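Local structure of mutual gliding-motility protein MglA (6HJO) at residues C13-Y18 with G98-A103; Q106-E111 with L145-T150. The protein acts as a small GTPase switch that controls the direction and speed of gliding movement in Myxococcus xanthus. All blocks are in the same frame, centred on the assembly; numbering follows the deposited sequence.

Contact 1: C13-Y18 with G98-A103; sequences CKIVYY and GVVFVA
Tyr18 O is gripped twice by the neighbouring strand. Val102 N donates to it over 2.7 Å, nearly in line with the C=O bond (172° at the oxygen), while Phe101 CA brings a weaker CA-H...O contact to the same atom at 3.2 Å. The two strands run parallel in the central sheet of the small-GTPase fold, and Tyr18 directly precedes the P-loop, so this last bond ties the strand down just where it turns toward the nucleotide.

Upstream, the ladder follows the usual parallel pattern: Lys14, Val16 and Tyr18 exchange backbone bonds with Gly98, Val100 and Val102. The longest bond of the ladder is the first, Gly98 N to Lys14 O at 3.1 Å. Residues between the rungs add CA-H...O contacts, as Ile15 CA does to Gly98 O.

On the face carrying Ile15, Tyr17 and Val100, helix 176-191 packs through Thr179, Leu180 and Val183. Tyr17 holds CG anti to the backbone carbonyl carbon (chi1 -81°), which lays the ring alongside Val100 with one face turned to that valine. Val100 CB sits 3.8 Å from the ring centroid and only 13° off the normal, a CH-pi contact, with CG1 near CE2 and CG2 near CZ. Val102 CG2 instead meets the ring at its edge, 3.8 Å from Tyr17 CD2.

On the other face, Tyr18, Val99 and Phe101 pack against Ser116 and Leu120 of helix 110-126. There Tyr18 OH is hydrogen-bonded to both Asn119 and Asn123, which holds the far end of the ring. Val99 CG1 touches Tyr18 CB at 4.1 Å, and Phe101 CD2 approaches the edge of the Tyr18 ring, 4.3 Å from Tyr18 CD1.

Contact 2: Q106-E111 with L145-T150; sequences QIERME and LPNAVT. With GDP (guanosine-5'-diphosphate), chain C.
Side-chain polar bonds centre on Asn147, whose amide nitrogen serves two acceptors of segment 106-111. The asparagine lies in a type I turn from Leu145 to Ala148, just after the Asn141-Asp144 sequence that matches the guanine-recognition motif of small GTPases. Its ND2 reaches Gln106 OE1 at 3.0 Å along a nearly straight N-H...O path (169°), and Glu108 OE1 at 2.9 Å with a more bent one (147°). Both acceptors lie close to the plane of the Asn147 amide, an arrangement that fixes the rotation of this group. The Gln106 amide stands almost upright against it, the planes 86° apart, and is met from the side of its C=O bond; Glu108 is met on the syn side of its carboxylate. Asn147 gets there by placing CG between its own N and carbonyl carbon, the crowded position, while Glu108 bends its chain at chi2 to bring the carboxylate over.

Between the two segments the backbone gives one bond, Ile107 N to Asn147 O at 3.0 Å, next to the bridge pairing Gln106 with Ala148; a backbone bond of Val149 with Ser105 continues the link. Close by, Arg109 NH2 bonds to Gly21 O, which ties the start of helix 110-126 to the P-loop.

The apolar group is Ile107, Met110 and Val149. Val149 CG1 meets Met110 CG at 3.7 Å, and Met154 of helix 151-158 touches both residues. The same CG1 comes unusually close to Ile107 CG1 (3.5 Å), but Val149 sits off a normal rotamer, so this tightness is doubtful.

Leu145 makes van der Waals contacts with protein and ligand: CD1 rests on Gln106 CG at 3.7 Å, whereas CD2 lies 3.5 Å from N2 of GDP.

How the contacts relate
Read from the N terminus, the chain enters contact 1 with strand 10-18 and returns to it with strand 98-104, closing a long loop of 79 residues in the core and joining the strand that leads into the P-loop to its parallel neighbour. The same strand then leads into segment 106-111, where contact 2 opens; it closes 33 residues later, joining the start of helix 110-126 to the loop after strand 136-141. The two closures are therefore in series, neither enclosing nor crossing the other. Their centres lie about 21 Å apart, one in the buried sheet, the other on the surface beside the guanine of GDP.

Contact 1: C13-Y18 with G98-A103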
loop_
_atom_site.group_PDB
_atom_site.type_symbol
_atom_site.label_atom_id
_atom_site.label_comp_id
_atom_site.label_asym_id
_atom_site.label_seq_id
_atom_site.Cartn_x
_atom_site.Cartn_y
_atom_site.Cartn_z
ATOM N N CYS A 13 9.755 13.938 -6.081
ATOM C CA CYS A 13 9.464 14.782 -4.938
ATOM C C CYS A 13 8.090 14.497 -4.345
ATOM O O CYS A 13 7.145 14.202 -5.072
ATOM C CB CYS A 13 9.654 16.247 -5.291
ATOM S SG CYS A 13 8.359 16.877 -6.360
ATOM N N LYS A 14 8.010 14.548 -3.011
ATOM C CA LYS A 14 6.839 14.195 -2.236
ATOM C C LYS A 14 6.102 15.427 -1.754
ATOM O O LYS A 14 6.677 16.275 -1.070
ATOM C CB LYS A 14 7.244 13.289 -1.060
ATOM C CG LYS A 14 6.088 12.640 -0.322
ATOM C CD LYS A 14 6.619 11.833 0.847
ATOM C CE LYS A 14 5.517 11.071 1.524
ATOM N NZ LYS A 14 6.018 10.363 2.718
ATOM N N ILE A 15 4.834 15.519 -2.144
ATOM C CA ILE A 15 3.918 16.597 -1.759
ATOM C C ILE A 15 2.865 16.002 -0.856
ATOM O O ILE A 15 2.145 15.093 -1.266
ATOM C CB ILE A 15 3.372 17.415 -2.963
ATOM C CG1 ILE A 15 4.565 18.143 -3.676
ATOM C CG2 ILE A 15 2.329 18.476 -2.466
ATOM C CD1 ILE A 15 4.278 18.609 -5.057
ATOM N N VAL A 16 2.823 16.478 0.406
ATOM C CA VAL A 16 1.891 15.963 1.403
ATOM C C VAL A 16 0.694 16.909 1.581
ATOM O O VAL A 16 0.885 18.094 1.845
ATOM C CB VAL A 16 2.605 15.610 2.751
ATOM C CG1 VAL A 16 1.602 15.296 3.870
ATOM C CG2 VAL A 16 3.584 14.441 2.566
ATOM N N TYR A 17 -0.531 16.380 1.425
ATOM C CA TYR A 17 -1.758 17.148 1.707
ATOM C C TYR A 17 -2.076 16.807 3.150
ATOM O O TYR A 17 -2.148 15.627 3.529
ATOM C CB TYR A 17 -2.916 16.776 0.741
ATOM C CG TYR A 17 -2.807 17.480 -0.594
ATOM C CD1 TYR A 17 -1.762 17.197 -1.472
ATOM C CD2 TYR A 17 -3.720 18.463 -0.962
ATOM C CE1 TYR A 17 -1.618 17.888 -2.672
ATOM C CE2 TYR A 17 -3.603 19.142 -2.175
ATOM C CZ TYR A 17 -2.549 18.853 -3.024
ATOM O OH TYR A 17 -2.427 19.511 -4.216
ATOM N N TYR A 18 -2.172 17.833 3.964
ATOM C CA TYR A 18 -2.352 17.750 5.403
ATOM C C TYR A 18 -3.535 18.612 5.833
ATOM O O TYR A 18 -3.810 19.631 5.226
ATOM C CB TYR A 18 -1.067 18.293 6.061
ATOM C CG TYR A 18 -0.720 17.683 7.398
ATOM C CD1 TYR A 18 -1.204 18.232 8.588
ATOM C CD2 TYR A 18 0.111 16.566 7.480
ATOM C CE1 TYR A 18 -0.867 17.686 9.824
ATOM C CE2 TYR A 18 0.494 16.043 8.714
ATOM C CZ TYR A 18 0.007 16.612 9.882
ATOM O OH TYR A 18 0.372 16.094 11.093
ATOM N N GLY A 98 7.258 19.156 -0.104
ATOM C CA GLY A 98 6.295 20.263 -0.024
ATOM C C GLY A 98 5.014 19.854 0.680
ATOM O O GLY A 98 4.649 18.671 0.665
ATOM N N VAL A 99 4.321 20.834 1.325
ATOM C CA VAL A 99 3.103 20.558 2.076
ATOM C C VAL A 99 1.976 21.469 1.623
ATOM O O VAL A 99 2.190 22.670 1.443
ATOM C CB VAL A 99 3.300 20.684 3.626
ATOM C CG1 VAL A 99 1.989 20.452 4.387
ATOM C CG2 VAL A 99 4.381 19.754 4.149
ATOM N N VAL A 100 0.780 20.894 1.446
ATOM C CA VAL A 100 -0.448 21.670 1.202
ATOM C C VAL A 100 -1.261 21.469 2.470
ATOM O O VAL A 100 -1.589 20.320 2.797
ATOM C CB VAL A 100 -1.286 21.240 -0.041
ATOM C CG1 VAL A 100 -2.600 22.044 -0.121
ATOM C CG2 VAL A 100 -0.490 21.386 -1.331
ATOM N N PHE A 101 -1.578 22.567 3.196
ATOM C CA PHE A 101 -2.459 22.449 4.346
ATOM C C PHE A 101 -3.853 22.772 3.824
ATOM O O PHE A 101 -4.065 23.846 3.279
ATOM C CB PHE A 101 -2.087 23.379 5.534
ATOM C CG PHE A 101 -2.972 23.151 6.742
ATOM C CD1 PHE A 101 -4.127 23.917 6.941
ATOM C CD2 PHE A 101 -2.698 22.124 7.639
ATOM C CE1 PHE A 101 -4.983 23.658 8.023
ATOM C CE2 PHE A 101 -3.554 21.862 8.710
ATOM C CZ PHE A 101 -4.692 22.627 8.896
ATOM N N VAL A 102 -4.779 21.831 3.951
ATOM C CA VAL A 102 -6.167 21.981 3.511
ATOM C C VAL A 102 -7.006 22.290 4.748
ATOM O O VAL A 102 -7.144 21.450 5.648
ATOM C CB VAL A 102 -6.705 20.745 2.734
ATOM C CG1 VAL A 102 -8.151 20.977 2.282
ATOM C CG2 VAL A 102 -5.816 20.407 1.532
ATOM N N ALA A 103 -7.518 23.526 4.809
ATOM C CA ALA A 103 -8.363 23.975 5.920
ATOM C C ALA A 103 -9.830 23.841 5.529
ATOM O O ALA A 103 -10.221 24.251 4.434
ATOM C CB ALA A 103 -8.047 25.428 6.278
#

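Contact 2: Q106-E111 with L145-T150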
loop_
_atom_site.group_PDB
_atom_site.type_symbol
_atom_site.label_atom_id
_atom_site.label_comp_id
_atom_site.label_asym_id
_atom_site.label_seq_id
_atom_site.Cartn_x
_atom_site.Cartn_y
_atom_site.Cartn_z
ATOM N N GLN A 106 -15.662 25.458 7.350
ATOM C CA GLN A 106 -16.834 25.438 8.241
ATOM C C GLN A 106 -16.466 25.934 9.628
ATOM O O GLN A 106 -15.408 25.575 10.157
ATOM C CB GLN A 106 -17.426 24.027 8.337
ATOM C CG GLN A 106 -18.023 23.518 7.036
ATOM C CD GLN A 106 -18.498 22.095 7.174
ATOM O OE1 GLN A 106 -19.680 21.839 7.360
ATOM N NE2 GLN A 106 -17.583 21.140 7.103
ATOM N N ILE A 107 -17.353 26.745 10.230
ATOM C CA ILE A 107 -17.175 27.321 11.567
ATOM C C ILE A 107 -16.861 26.232 12.619
ATOM O O ILE A 107 -15.936 26.398 13.420
ATOM C CB ILE A 107 -18.411 28.173 11.963
ATOM C CG1 ILE A 107 -18.575 29.433 11.061
ATOM C CG2 ILE A 107 -18.390 28.499 13.462
ATOM C CD1 ILE A 107 -20.121 30.025 11.031
ATOM N N GLU A 108 -17.602 25.110 12.568
ATOM C CA GLU A 108 -17.463 23.966 13.466
ATOM C C GLU A 108 -16.126 23.228 13.314
ATOM O O GLU A 108 -15.796 22.418 14.180
ATOM C CB GLU A 108 -18.630 22.970 13.261
ATOM C CG GLU A 108 -20.026 23.564 13.443
ATOM C CD GLU A 108 -20.668 24.187 12.211
ATOM O OE1 GLU A 108 -19.984 24.327 11.168
ATOM O OE2 GLU A 108 -21.868 24.543 12.295
ATOM N N ARG A 109 -15.360 23.497 12.234
ATOM C CA ARG A 109 -14.071 22.822 11.986
ATOM C C ARG A 109 -12.846 23.741 12.172
ATOM O O ARG A 109 -11.723 23.325 11.912
ATOM C CB ARG A 109 -14.080 22.137 10.602
ATOM C CG ARG A 109 -15.225 21.098 10.423
ATOM C CD ARG A 109 -15.075 19.876 11.331
ATOM N NE ARG A 109 -13.919 19.065 10.937
ATOM C CZ ARG A 109 -13.257 18.236 11.736
ATOM N NH1 ARG A 109 -13.614 18.100 13.008
ATOM N NH2 ARG A 109 -12.233 17.534 11.269
ATOM N N MET A 110 -13.059 24.969 12.663
ATOM C CA MET A 110 -11.977 25.930 12.911
ATOM C C MET A 110 -11.003 25.484 13.994
ATOM O O MET A 110 -9.794 25.624 13.812
ATOM C CB MET A 110 -12.534 27.341 13.210
ATOM C CG MET A 110 -12.995 28.088 11.958
ATOM S SD MET A 110 -11.785 28.156 10.588
ATOM C CE MET A 110 -10.450 29.112 11.351
ATOM N N GLU A 111 -11.529 24.922 15.098
ATOM C CA GLU A 111 -10.736 24.386 16.194
ATOM C C GLU A 111 -9.900 23.210 15.682
ATOM O O GLU A 111 -8.730 23.109 16.033
ATOM C CB GLU A 111 -11.637 23.946 17.364
ATOM C CG GLU A 111 -11.004 24.227 18.714
ATOM C CD GLU A 111 -10.947 25.679 19.136
ATOM O OE1 GLU A 111 -12.020 26.243 19.451
ATOM O OE2 GLU A 111 -9.831 26.249 19.170
ATOM N N LEU A 145 -19.965 26.422 1.044
ATOM C CA LEU A 145 -20.894 26.178 2.148
ATOM C C LEU A 145 -21.408 27.425 2.854
ATOM O O LEU A 145 -20.669 28.405 2.991
ATOM C CB LEU A 145 -20.298 25.180 3.169
ATOM C CG LEU A 145 -20.107 23.742 2.666
ATOM C CD1 LEU A 145 -19.331 22.925 3.651
ATOM C CD2 LEU A 145 -21.458 23.045 2.353
ATOM N N PRO A 146 -22.699 27.412 3.297
ATOM C CA PRO A 146 -23.245 28.594 3.988
ATOM C C PRO A 146 -22.652 28.828 5.380
ATOM O O PRO A 146 -22.638 29.969 5.848
ATOM C CB PRO A 146 -24.768 28.321 4.032
ATOM C CG PRO A 146 -24.889 26.853 3.992
ATOM C CD PRO A 146 -23.709 26.333 3.190
ATOM N N ASN A 147 -22.184 27.756 6.052
ATOM C CA ASN A 147 -21.566 27.841 7.390
ATOM C C ASN A 147 -20.042 28.101 7.325
ATOM O O ASN A 147 -19.345 27.848 8.308
ATOM C CB ASN A 147 -21.891 26.590 8.236
ATOM C CG ASN A 147 -21.408 25.276 7.640
ATOM O OD1 ASN A 147 -21.436 25.061 6.427
ATOM N ND2 ASN A 147 -20.973 24.352 8.485
ATOM N N ALA A 148 -19.539 28.634 6.173
ATOM C CA ALA A 148 -18.125 28.959 5.948
ATOM C C ALA A 148 -17.717 30.270 6.592
ATOM O O ALA A 148 -18.416 31.293 6.457
ATOM C CB ALA A 148 -17.800 29.000 4.455
ATOM N N VAL A 149 -16.569 30.261 7.274
ATOM C CA VAL A 149 -16.040 31.487 7.868
ATOM C C VAL A 149 -15.454 32.351 6.719
ATOM O O VAL A 149 -15.164 31.821 5.647
ATOM C CB VAL A 149 -15.087 31.270 9.089
ATOM C CG1 VAL A 149 -15.397 29.984 9.825
ATOM C CG2 VAL A 149 -13.626 31.282 8.695
ATOM N N THR A 150 -15.353 33.666 6.910
ATOM C CA THR A 150 -14.842 34.567 5.869
ATOM C C THR A 150 -13.369 34.262 5.602
ATOM O O THR A 150 -12.709 33.667 6.460
ATOM C CB THR A 150 -15.045 36.035 6.262
ATOM O OG1 THR A 150 -14.110 36.392 7.283
ATOM C CG2 THR A 150 -16.506 36.374 6.685
HETATM P PB GDP C . -10.304 13.986 3.719
HETATM O O1B GDP C . -10.580 13.179 4.951
HETATM O O2B GDP C . -9.594 15.239 4.002
HETATM O O3B GDP C . -9.650 13.161 2.670
HETATM O O3A GDP C . -11.729 14.447 3.164
HETATM P PA GDP C . -12.628 14.168 1.880
HETATM O O1A GDP C . -12.965 12.748 1.785
HETATM O O2A GDP C . -11.929 14.700 0.633
HETATM O "O5'" GDP C . -13.923 15.084 2.190
HETATM C "C5'" GDP C . -14.920 14.701 3.168
HETATM C "C4'" GDP C . -16.284 15.148 2.691
HETATM O "O4'" GDP C . -16.273 16.573 2.436
HETATM C "C3'" GDP C . -16.800 14.485 1.409
HETATM O "O3'" GDP C . -18.199 14.272 1.539
HETATM C "C2'" GDP C . -16.476 15.533 0.338
HETATM O "O2'" GDP C . -17.284 15.492 -0.834
HETATM C "C1'" GDP C . -16.731 16.817 1.120
HETATM N N9 GDP C . -16.029 17.985 0.587
HETATM C C8 GDP C . -14.696 18.108 0.286
HETATM N N7 GDP C . -14.376 19.296 -0.169
HETATM C C5 GDP C . -15.574 19.997 -0.173
HETATM C C6 GDP C . -15.891 21.339 -0.570
HETATM O O6 GDP C . -15.119 22.162 -1.056
HETATM N N1 GDP C . -17.227 21.648 -0.391
HETATM C C2 GDP C . -18.176 20.777 0.081
HETATM N N2 GDP C . -19.422 21.239 0.202
HETATM N N3 GDP C . -17.904 19.519 0.428
HETATM C C4 GDP C . -16.602 19.200 0.288
#